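Local coordinates for protein transcriptional regulator I2 (Pseudomonas fluorescens A506, PDB 4MO7) that probably regulates transcription as a TetR-family DNA-binding protein and has been described as a superantigen associated with Crohn's disease, at residues 75-80 / 125-130. Sequence-based numbering, arbitrary orientation.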
loop_
_atom_site.group_PDB
_atom_site.type_symbol
_atom_site.label_atom_id
_atom_site.label_comp_id
_atom_site.label_asym_id
_atom_site.label_seq_id
_atom_site.Cartn_x
_atom_site.Cartn_y
_atom_site.Cartn_z
ATOM N N GLU A 75 21.686 17.740 -4.152
ATOM C CA GLU A 75 21.907 17.829 -2.705
ATOM C C GLU A 75 20.849 18.683 -1.971
ATOM O O GLU A 75 20.568 18.403 -0.809
ATOM C CB GLU A 75 23.312 18.316 -2.348
ATOM C CG GLU A 75 23.652 18.171 -0.875
ATOM C CD GLU A 75 25.100 18.479 -0.582
ATOM O OE1 GLU A 75 25.827 17.558 -0.174
ATOM O OE2 GLU A 75 25.503 19.643 -0.761
ATOM N N ILE A 76 20.299 19.714 -2.608
ATOM C CA ILE A 76 19.188 20.469 -2.018
ATOM C C ILE A 76 18.009 19.519 -1.797
ATOM O O ILE A 76 17.364 19.571 -0.737
ATOM C CB ILE A 76 18.719 21.623 -2.907
ATOM C CG1 ILE A 76 19.891 22.589 -3.119
ATOM C CG2 ILE A 76 17.609 22.415 -2.221
ATOM C CD1 ILE A 76 19.581 23.699 -4.091
ATOM N N LEU A 77 17.746 18.634 -2.769
ATOM C CA LEU A 77 16.605 17.701 -2.670
ATOM C C LEU A 77 16.837 16.733 -1.542
ATOM O O LEU A 77 15.933 16.500 -0.721
ATOM C CB LEU A 77 16.384 16.937 -3.976
ATOM C CG LEU A 77 15.217 15.938 -4.056
ATOM C CD1 LEU A 77 13.895 16.604 -3.836
ATOM C CD2 LEU A 77 15.285 15.177 -5.425
ATOM N N ARG A 78 18.050 16.183 -1.464
ATOM C CA ARG A 78 18.434 15.324 -0.331
ATOM C C ARG A 78 18.171 16.017 0.997
ATOM O O ARG A 78 17.619 15.411 1.917
ATOM C CB ARG A 78 19.934 15.007 -0.408
ATOM C CG ARG A 78 20.426 14.193 0.804
ATOM C CD ARG A 78 21.952 14.213 0.794
ATOM N NE ARG A 78 22.449 14.089 2.154
ATOM C CZ ARG A 78 23.728 14.208 2.490
ATOM N NH1 ARG A 78 24.628 14.449 1.544
ATOM N NH2 ARG A 78 24.103 14.083 3.765
ATOM N N ALA A 79 18.559 17.289 1.115
ATOM C CA ALA A 79 18.443 17.983 2.411
ATOM C C ALA A 79 16.992 18.271 2.728
ATOM O O ALA A 79 16.613 18.201 3.900
ATOM C CB ALA A 79 19.249 19.296 2.410
ATOM N N VAL A 80 16.173 18.580 1.737
ATOM C CA VAL A 80 14.715 18.772 1.995
ATOM C C VAL A 80 14.169 17.480 2.576
ATOM O O VAL A 80 13.427 17.472 3.569
ATOM C CB VAL A 80 13.984 19.122 0.699
ATOM C CG1 VAL A 80 12.472 19.015 0.814
ATOM C CG2 VAL A 80 14.405 20.535 0.262
ATOM N N MET A 125 7.435 16.618 2.945
ATOM C CA MET A 125 7.063 15.204 2.968
ATOM C C MET A 125 6.468 14.787 1.648
ATOM O O MET A 125 6.675 13.662 1.166
ATOM C CB MET A 125 6.006 14.966 4.025
ATOM C CG MET A 125 5.390 13.577 3.961
ATOM S SD MET A 125 5.839 12.704 5.458
ATOM C CE MET A 125 7.529 12.229 5.083
ATOM N N ALA A 126 5.676 15.681 1.069
ATOM C CA ALA A 126 5.108 15.402 -0.234
ATOM C C ALA A 126 6.224 15.333 -1.259
ATOM O O ALA A 126 6.112 14.619 -2.259
ATOM C CB ALA A 126 4.082 16.494 -0.619
ATOM N N VAL A 127 7.298 16.083 -1.006
ATOM C CA VAL A 127 8.435 16.063 -1.906
ATOM C C VAL A 127 9.105 14.687 -1.802
ATOM O O VAL A 127 9.477 14.086 -2.804
ATOM C CB VAL A 127 9.425 17.231 -1.623
ATOM C CG1 VAL A 127 10.745 16.987 -2.315
ATOM C CG2 VAL A 127 8.844 18.584 -2.059
ATOM N N LEU A 128 9.220 14.177 -0.579
ATOM C CA LEU A 128 9.891 12.895 -0.326
ATOM C C LEU A 128 9.199 11.782 -1.094
ATOM O O LEU A 128 9.832 10.915 -1.692
ATOM C CB LEU A 128 9.950 12.595 1.192
ATOM C CG LEU A 128 10.712 11.306 1.543
ATOM C CD1 LEU A 128 11.368 11.430 2.892
ATOM C CD2 LEU A 128 9.810 10.058 1.529
ATOM N N VAL A 129 7.883 11.828 -1.110
ATOM C CA VAL A 129 7.106 10.761 -1.711
ATOM C C VAL A 129 7.141 10.840 -3.227
ATOM O O VAL A 129 7.412 9.845 -3.907
ATOM C CB VAL A 129 5.652 10.794 -1.167
ATOM C CG1 VAL A 129 4.798 9.786 -1.902
ATOM C CG2 VAL A 129 5.639 10.553 0.406
ATOM N N TYR A 130 6.916 12.026 -3.788
ATOM C CA TYR A 130 6.861 12.108 -5.241
ATOM C C TYR A 130 8.136 12.371 -5.983
ATOM O O TYR A 130 8.175 12.100 -7.192
ATOM C CB TYR A 130 5.785 13.108 -5.691
ATOM C CG TYR A 130 4.417 12.643 -5.285
ATOM C CD1 TYR A 130 3.892 11.456 -5.783
ATOM C CD2 TYR A 130 3.659 13.368 -4.373
ATOM C CE1 TYR A 130 2.643 11.013 -5.397
ATOM C CE2 TYR A 130 2.400 12.933 -3.992
ATOM C CZ TYR A 130 1.903 11.757 -4.501
ATOM O OH TYR A 130 0.654 11.334 -4.110
#
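With CG1 of Val127 trans to its own backbone N (chi1 165°), this methyl points across to helix 73-97, where it meets one branch each of Leu77 and Val80. Leu77 has its CG trans to N as well, and although its CB does not aim at the other helix, a chi2 of 61° then turns the CD1 methyl toward Val127. CD1 of Leu77 and CG1 of Val127 lie 3.5 Å apart, a snug methyl-to-methyl touch between side chains that slant past each other. Val80, one turn further along, points its CB toward segment 125-130 and offers CG1, 4.1 Å from CG1 of Val127; these two side chains meet at about a right angle. A single valine methyl thus spans two residues three apart on one face of helix 73-97. The contact is small, apolar and buried, and the nearest CA atoms, those of Val80 and Val127, are 7.9 Å apart. In the same packing, Phe42 of helix 30-45 touches Val127, Phe47 touches Leu77, and Leu128 reaches Met81 and Ile85. Helix 122-130 of the TetR-like C-terminal region so lies against helix 30-45 and the first turns of the long helix 73-97, which leads out of the TetR-type DNA-binding region.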